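Local atomic coordinates of probable Thioesterase (Bartonella henselae, PDB entry 3HM0), a protein that probably hydrolyses thioester bonds, such as those of acyl-CoA substrates, as a hot-dog-fold member of the thioesterase superfamily. Residues A[61-66]-A[139-144]; A[117-120]-A[125-128]. All coordinates share one frame; numbering follows the deposited sequence.

Overall arrangement
From the N terminus, strand 37-42 forms one border of the sheet within the chain, and helix 58-72 follows with residues 61-66. After helix 78-83 the chain adds strand 90-101 and the hairpin of strands 110-120 and 124-133, where contact 2 closes a short turn between 117-120 and 125-128. Strand 136-149 then brings 139-144 over residues 61-66: contact 1 closes a long loop that encloses contact 2. The two meet in the sheet, where strands 124-133 and 136-149 are neighbours and Val-143 O lies 2.8 Å from Met-127 N, a probable hydrogen bond. Contact 1 ties helix to sheet; contact 2 pairs strands.

Contact 1 (A[61-66]-A[139-144]); sequences EFFERG and VTAKVE
The ring of Phe-63 carries this contact: the methyl group of Ala-141 sits over one of its faces, and CG1 of Val-139 lies at its edge, close to the ring plane. Both partners belong to strand 136-149, and Phe-63 to helix 58-72, which packs against the antiparallel sheet as the central helix of the hot-dog fold, the "sausage" in its curved "bun". The methyl-to-ring contact is a CH-pi interaction, Ala-141 CB being 4.0 Å from the centroid of the Phe-63 ring and 26° off its normal, displaced toward the rim carrying CE2 and CZ. The rotation about the first side-chain bond turns the phenyl group to the sheet: CG of Phe-63 stands anti to the carbonyl carbon (chi1 -78°), on a CB that already points at the strand. The axes of segments 61-66 and 139-144 run at 61° to each other and approach to 10.7 Å, a gap filled by the Phe-63 ring from the helix and by Val-139 and Ala-141 from the strand. The joint is apolar and buried, without a hydrogen bond between the two segments. Neighbouring strand 124-133 adds Ile-131 to the packing on Phe-63, while Gln-129 donates through NE2 to the Phe-63 carbonyl oxygen. Away from the sheet, the helix meets other subunits: Glu-64 accepts bonds from the backbone N of Val-45 and Ala-46 of the second subunit and is hydrogen-bonded to Tyr-55 of the third. At the ring edge, CG1 of Val-139, anti to its own backbone N, lies 3.7 Å from Phe-63 CE2.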
ATOM      1  N   GLU A  61       0.669  -9.023   1.891  1.00 25.15           N
ATOM      2  CA  GLU A  61       0.111  -8.946   0.534  1.00 25.56           C
ATOM      3  C   GLU A  61       0.442 -10.195  -0.232  1.00 25.46           C
ATOM      4  O   GLU A  61      -0.427 -10.748  -0.909  1.00 25.65           O
ATOM      5  CB  GLU A  61       0.571  -7.683  -0.220  1.00 25.68           C
ATOM      6  CG  GLU A  61      -0.145  -6.440   0.309  1.00 26.36           C
ATOM      7  CD  GLU A  61       0.118  -5.220  -0.506  1.00 26.02           C
ATOM      8  OE1 GLU A  61       0.594  -5.369  -1.642  1.00 27.64           O
ATOM      9  OE2 GLU A  61      -0.154  -4.116  -0.003  1.00 24.23           O
ATOM     10  N   PHE A  62       1.690 -10.650  -0.102  1.00 25.31           N
ATOM     11  CA  PHE A  62       2.123 -11.884  -0.743  1.00 25.55           C
ATOM     12  C   PHE A  62       1.345 -13.099  -0.211  1.00 25.57           C
ATOM     13  O   PHE A  62       0.903 -13.946  -0.988  1.00 25.81           O
ATOM     14  CB  PHE A  62       3.640 -12.077  -0.598  1.00 26.12           C
ATOM     15  CG  PHE A  62       4.482 -11.055  -1.358  1.00 27.99           C
ATOM     16  CD1 PHE A  62       4.285 -10.821  -2.713  1.00 28.95           C
ATOM     17  CD2 PHE A  62       5.508 -10.368  -0.717  1.00 31.08           C
ATOM     18  CE1 PHE A  62       5.056  -9.897  -3.406  1.00 29.20           C
ATOM     19  CE2 PHE A  62       6.307  -9.442  -1.420  1.00 31.08           C
ATOM     20  CZ  PHE A  62       6.062  -9.203  -2.763  1.00 29.89           C
ATOM     21  N   PHE A  63       1.144 -13.174   1.106  1.00 25.59           N
ATOM     22  CA  PHE A  63       0.313 -14.243   1.688  1.00 25.30           C
ATOM     23  C   PHE A  63      -1.107 -14.222   1.157  1.00 26.04           C
ATOM     24  O   PHE A  63      -1.666 -15.278   0.908  1.00 25.84           O
ATOM     25  CB  PHE A  63       0.262 -14.150   3.219  1.00 24.47           C
ATOM     26  CG  PHE A  63       1.490 -14.668   3.905  1.00 21.84           C
ATOM     27  CD1 PHE A  63       2.014 -15.929   3.577  1.00 20.13           C
ATOM     28  CD2 PHE A  63       2.103 -13.926   4.907  1.00 18.18           C
ATOM     29  CE1 PHE A  63       3.151 -16.445   4.229  1.00 17.69           C
ATOM     30  CE2 PHE A  63       3.243 -14.429   5.572  1.00 19.63           C
ATOM     31  CZ  PHE A  63       3.768 -15.700   5.224  1.00 18.45           C
ATOM     32  N   GLU A  64      -1.688 -13.022   1.015  1.00 27.02           N
ATOM     33  CA  GLU A  64      -3.011 -12.840   0.405  1.00 28.58           C
ATOM     34  C   GLU A  64      -3.075 -13.387  -1.047  1.00 29.07           C
ATOM     35  O   GLU A  64      -4.044 -14.047  -1.413  1.00 29.33           O
ATOM     36  CB  GLU A  64      -3.440 -11.371   0.464  1.00 29.00           C
ATOM     37  CG  GLU A  64      -4.943 -11.101   0.257  1.00 31.75           C
ATOM     38  CD  GLU A  64      -5.186 -10.119  -0.895  1.00 37.06           C
ATOM     39  OE1 GLU A  64      -4.856  -8.919  -0.764  1.00 37.74           O
ATOM     40  OE2 GLU A  64      -5.708 -10.554  -1.957  1.00 40.45           O
ATOM     41  N   ARG A  65      -2.038 -13.130  -1.848  1.00 29.42           N
ATOM     42  CA  ARG A  65      -1.898 -13.723  -3.191  1.00 29.60           C
ATOM     43  C   ARG A  65      -1.949 -15.248  -3.152  1.00 29.63           C
ATOM     44  O   ARG A  65      -2.600 -15.877  -3.992  1.00 29.35           O
ATOM     45  CB  ARG A  65      -0.596 -13.264  -3.889  1.00 29.43           C
ATOM     46  CG  ARG A  65      -0.557 -11.767  -4.168  1.00 28.60           C
ATOM     47  CD  ARG A  65       0.554 -11.378  -5.129  1.00 28.57           C
ATOM     48  NE  ARG A  65       0.971 -10.002  -4.844  1.00 30.23           N
ATOM     49  CZ  ARG A  65       2.012  -9.382  -5.386  1.00 28.09           C
ATOM     50  NH1 ARG A  65       2.301  -8.142  -5.027  1.00 25.53           N
ATOM     51  NH2 ARG A  65       2.771 -10.004  -6.268  1.00 28.51           N
ATOM     52  N   GLY A  66      -1.265 -15.831  -2.173  1.00 29.77           N
ATOM     53  CA  GLY A  66      -1.244 -17.283  -2.000  1.00 29.76           C
ATOM     54  C   GLY A  66      -2.639 -17.822  -1.768  1.00 29.74           C
ATOM     55  O   GLY A  66      -3.054 -18.761  -2.428  1.00 29.65           O
ATOM     56  N   VAL A 139       9.618 -16.189   5.861  1.00 25.57           N
ATOM     57  CA  VAL A 139       8.515 -15.765   6.686  1.00 25.67           C
ATOM     58  C   VAL A 139       7.528 -16.923   6.738  1.00 25.70           C
ATOM     59  O   VAL A 139       7.394 -17.649   5.762  1.00 25.26           O
ATOM     60  CB  VAL A 139       7.808 -14.507   6.067  1.00 25.99           C
ATOM     61  CG1 VAL A 139       6.629 -14.067   6.927  1.00 24.81           C
ATOM     62  CG2 VAL A 139       8.779 -13.354   5.887  1.00 25.18           C
ATOM     63  N   THR A 140       6.854 -17.111   7.870  1.00 25.74           N
ATOM     64  CA  THR A 140       5.865 -18.199   8.007  1.00 26.60           C
ATOM     65  C   THR A 140       4.630 -17.643   8.693  1.00 26.54           C
ATOM     66  O   THR A 140       4.752 -16.717   9.488  1.00 26.93           O
ATOM     67  CB  THR A 140       6.358 -19.342   8.925  1.00 26.38           C
ATOM     68  OG1 THR A 140       6.450 -18.843  10.262  1.00 27.08           O
ATOM     69  CG2 THR A 140       7.702 -19.904   8.488  1.00 27.08           C
ATOM     70  N   ALA A 141       3.455 -18.207   8.429  1.00 26.54           N
ATOM     71  CA  ALA A 141       2.245 -17.653   9.029  1.00 27.55           C
ATOM     72  C   ALA A 141       1.102 -18.651   9.258  1.00 28.57           C
ATOM     73  O   ALA A 141       0.904 -19.589   8.462  1.00 28.52           O
ATOM     74  CB  ALA A 141       1.752 -16.449   8.221  1.00 27.31           C
ATOM     75  N   LYS A 142       0.365 -18.433  10.350  1.00 29.15           N
ATOM     76  CA  LYS A 142      -0.861 -19.153  10.630  1.00 30.34           C
ATOM     77  C   LYS A 142      -1.987 -18.153  10.565  1.00 30.42           C
ATOM     78  O   LYS A 142      -1.946 -17.105  11.202  1.00 29.94           O
ATOM     79  CB  LYS A 142      -0.832 -19.834  12.006  1.00 31.17           C
ATOM     80  CG  LYS A 142      -0.218 -21.253  12.035  1.00 34.22           C
ATOM     81  CD  LYS A 142       1.313 -21.229  12.212  1.00 39.23           C
ATOM     82  CE  LYS A 142       2.006 -22.445  11.542  1.00 41.97           C
ATOM     83  NZ  LYS A 142       3.388 -22.118  10.985  1.00 42.25           N
ATOM     84  N   VAL A 143      -2.991 -18.467   9.757  1.00 31.06           N
ATOM     85  CA  VAL A 143      -4.032 -17.506   9.475  1.00 31.64           C
ATOM     86  C   VAL A 143      -5.371 -18.147   9.746  1.00 32.68           C
ATOM     87  O   VAL A 143      -5.605 -19.293   9.366  1.00 33.48           O
ATOM     88  CB  VAL A 143      -3.981 -17.055   8.006  1.00 31.45           C
ATOM     89  CG1 VAL A 143      -4.683 -15.763   7.860  1.00 31.62           C
ATOM     90  CG2 VAL A 143      -2.539 -16.893   7.532  1.00 31.64           C
ATOM     91  N   GLU A 144      -6.252 -17.404  10.399  1.00 33.51           N
ATOM     92  CA  GLU A 144      -7.640 -17.806  10.563  1.00 34.20           C
ATOM     93  C   GLU A 144      -8.576 -16.931   9.713  1.00 34.16           C
ATOM     94  O   GLU A 144      -8.599 -15.705   9.851  1.00 34.17           O
ATOM     95  CB  GLU A 144      -8.035 -17.714  12.041  1.00 34.51           C
ATOM     96  CG  GLU A 144      -9.348 -18.413  12.370  1.00 36.54           C
ATOM     97  CD  GLU A 144      -9.822 -18.150  13.786  1.00 39.84           C
ATOM     98  OE1 GLU A 144      -9.024 -18.337  14.747  1.00 39.30           O
ATOM     99  OE2 GLU A 144     -11.007 -17.753  13.923  1.00 40.82           O
TER

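Contact 2 (A[117-120]-A[125-128]); sequences ISRL and FFME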
ATOM      1  N   ILE A 117      -4.904 -25.304   3.315  1.00 41.94           N
ATOM      2  CA  ILE A 117      -5.846 -25.296   4.412  1.00 43.45           C
ATOM      3  C   ILE A 117      -5.372 -26.387   5.365  1.00 44.92           C
ATOM      4  O   ILE A 117      -4.870 -27.429   4.929  1.00 45.35           O
ATOM      5  CB  ILE A 117      -7.293 -25.534   3.930  1.00 43.36           C
ATOM      6  CG1 ILE A 117      -7.854 -24.254   3.309  1.00 43.07           C
ATOM      7  CG2 ILE A 117      -8.208 -25.938   5.096  1.00 43.53           C
ATOM      8  CD1 ILE A 117      -9.165 -24.444   2.570  1.00 44.00           C
ATOM      9  N   SER A 118      -5.464 -26.126   6.661  1.00 46.36           N
ATOM     10  CA  SER A 118      -5.030 -27.098   7.654  1.00 47.96           C
ATOM     11  C   SER A 118      -6.160 -27.505   8.613  1.00 49.12           C
ATOM     12  O   SER A 118      -6.049 -28.532   9.292  1.00 49.39           O
ATOM     13  CB  SER A 118      -3.822 -26.569   8.430  1.00 47.92           C
ATOM     14  OG  SER A 118      -4.167 -25.437   9.211  1.00 47.75           O
ATOM     15  N   ARG A 119      -7.225 -26.694   8.669  1.00 50.12           N
ATOM     16  CA  ARG A 119      -8.423 -26.986   9.475  1.00 51.25           C
ATOM     17  C   ARG A 119      -9.651 -26.282   8.901  1.00 51.35           C
ATOM     18  O   ARG A 119      -9.617 -25.085   8.632  1.00 51.24           O
ATOM     19  CB  ARG A 119      -8.214 -26.587  10.942  1.00 51.52           C
ATOM     20  CG  ARG A 119      -9.213 -27.193  11.975  1.00 54.09           C
ATOM     21  CD  ARG A 119      -8.591 -27.258  13.412  1.00 58.01           C
ATOM     22  NE  ARG A 119      -7.445 -26.343  13.553  1.00 60.45           N
ATOM     23  CZ  ARG A 119      -6.931 -25.894  14.701  1.00 62.42           C
ATOM     24  NH1 ARG A 119      -7.441 -26.268  15.876  1.00 62.96           N
ATOM     25  NH2 ARG A 119      -5.891 -25.056  14.670  1.00 62.35           N
ATOM     26  N   LEU A 120     -10.712 -27.056   8.685  1.00 51.89           N
ATOM     27  CA  LEU A 120     -12.020 -26.549   8.278  1.00 52.57           C
ATOM     28  C   LEU A 120     -12.935 -26.604   9.491  1.00 52.77           C
ATOM     29  O   LEU A 120     -12.693 -27.397  10.396  1.00 52.85           O
ATOM     30  CB  LEU A 120     -12.595 -27.425   7.164  1.00 52.72           C
ATOM     31  CG  LEU A 120     -13.609 -26.859   6.159  1.00 53.74           C
ATOM     32  CD1 LEU A 120     -13.063 -25.644   5.421  1.00 53.31           C
ATOM     33  CD2 LEU A 120     -14.017 -27.938   5.141  1.00 55.37           C
ATOM     34  N   PHE A 125     -11.989 -21.201   8.670  1.00 42.36           N
ATOM     35  CA  PHE A 125     -10.953 -22.162   8.272  1.00 40.65           C
ATOM     36  C   PHE A 125      -9.539 -21.629   8.532  1.00 39.47           C
ATOM     37  O   PHE A 125      -9.349 -20.430   8.705  1.00 39.11           O
ATOM     38  CB  PHE A 125     -11.147 -22.661   6.833  1.00 40.48           C
ATOM     39  CG  PHE A 125     -10.941 -21.609   5.790  1.00 40.24           C
ATOM     40  CD1 PHE A 125     -11.984 -20.765   5.423  1.00 39.41           C
ATOM     41  CD2 PHE A 125      -9.701 -21.455   5.181  1.00 39.40           C
ATOM     42  CE1 PHE A 125     -11.787 -19.784   4.466  1.00 39.71           C
ATOM     43  CE2 PHE A 125      -9.496 -20.463   4.213  1.00 40.03           C
ATOM     44  CZ  PHE A 125     -10.529 -19.632   3.854  1.00 38.19           C
ATOM     45  N   PHE A 126      -8.569 -22.537   8.575  1.00 38.11           N
ATOM     46  CA  PHE A 126      -7.239 -22.247   9.090  1.00 37.11           C
ATOM     47  C   PHE A 126      -6.151 -22.582   8.065  1.00 37.11           C
ATOM     48  O   PHE A 126      -6.083 -23.707   7.547  1.00 36.90           O
ATOM     49  CB  PHE A 126      -6.994 -23.008  10.407  1.00 36.69           C
ATOM     50  CG  PHE A 126      -7.912 -22.598  11.537  1.00 35.75           C
ATOM     51  CD1 PHE A 126      -9.228 -23.057  11.595  1.00 35.25           C
ATOM     52  CD2 PHE A 126      -7.454 -21.756  12.554  1.00 34.46           C
ATOM     53  CE1 PHE A 126     -10.092 -22.659  12.650  1.00 36.46           C
ATOM     54  CE2 PHE A 126      -8.296 -21.367  13.616  1.00 34.95           C
ATOM     55  CZ  PHE A 126      -9.613 -21.811  13.667  1.00 34.65           C
ATOM     56  N   MET A 127      -5.299 -21.600   7.772  1.00 36.59           N
ATOM     57  CA  MET A 127      -4.257 -21.788   6.779  1.00 36.54           C
ATOM     58  C   MET A 127      -2.834 -21.688   7.339  1.00 36.61           C
ATOM     59  O   MET A 127      -2.557 -20.913   8.276  1.00 36.65           O
ATOM     60  CB  MET A 127      -4.460 -20.822   5.602  1.00 36.57           C
ATOM     61  CG  MET A 127      -5.301 -21.388   4.474  1.00 36.43           C
ATOM     62  SD  MET A 127      -5.830 -20.103   3.317  1.00 38.83           S
ATOM     63  CE  MET A 127      -6.141 -21.011   1.813  1.00 37.33           C
ATOM     64  N   GLU A 128      -1.940 -22.485   6.762  1.00 36.33           N
ATOM     65  CA  GLU A 128      -0.522 -22.414   7.074  1.00 36.61           C
ATOM     66  C   GLU A 128       0.177 -21.950   5.820  1.00 35.53           C
ATOM     67  O   GLU A 128       0.162 -22.652   4.803  1.00 35.36           O
ATOM     68  CB  GLU A 128       0.041 -23.783   7.467  1.00 37.15           C
ATOM     69  CG  GLU A 128      -0.187 -24.194   8.917  1.00 41.89           C
ATOM     70  CD  GLU A 128       0.216 -25.663   9.194  1.00 48.05           C
ATOM     71  OE1 GLU A 128       0.964 -26.272   8.372  1.00 49.80           O
ATOM     72  OE2 GLU A 128      -0.223 -26.199  10.243  1.00 49.96           O
TER
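Ser-118 and Phe-126 meet around one acceptor, the carbonyl oxygen of Phe-126. Ser-118 N donates to Phe-126 O over 2.6 Å, nearly straight at 166°. The hydroxyl adds a second bond, Ser-118 OG lying 3.1 Å from Phe-126 O and approaching from above the carbonyl plane; chi1 of 66° places OG between the backbone N and carbonyl carbon of Ser-118 and thus within reach of this oxygen. Arg-119 N contributes a third, weak bond to the same atom. In return, Phe-126 N donates to Arg-119 O at 2.8 Å. The Ile-117 carbonyl turns to another partner, ND2 of Asn-34.

On the face bearing Arg-119 and Phe-126, the guanidinium group makes a cation-pi contact: Arg-119 CZ lies over the face of the Phe-126 ring, 4.6 Å from its centroid, with the guanidinium and ring planes 35° apart. On the other face, Ile-117 CG1 packs 3.8 Å from Phe-125 CD2 and also touches the Met-127 methyl group; Phe-70 of helix 58-72 joins Ile-117 and Met-127 there. With Ser-118 and Arg-119 both opposite Phe-126, the register slips by one residue: a classic beta bulge in an antiparallel hairpin of the hot-dog sheet.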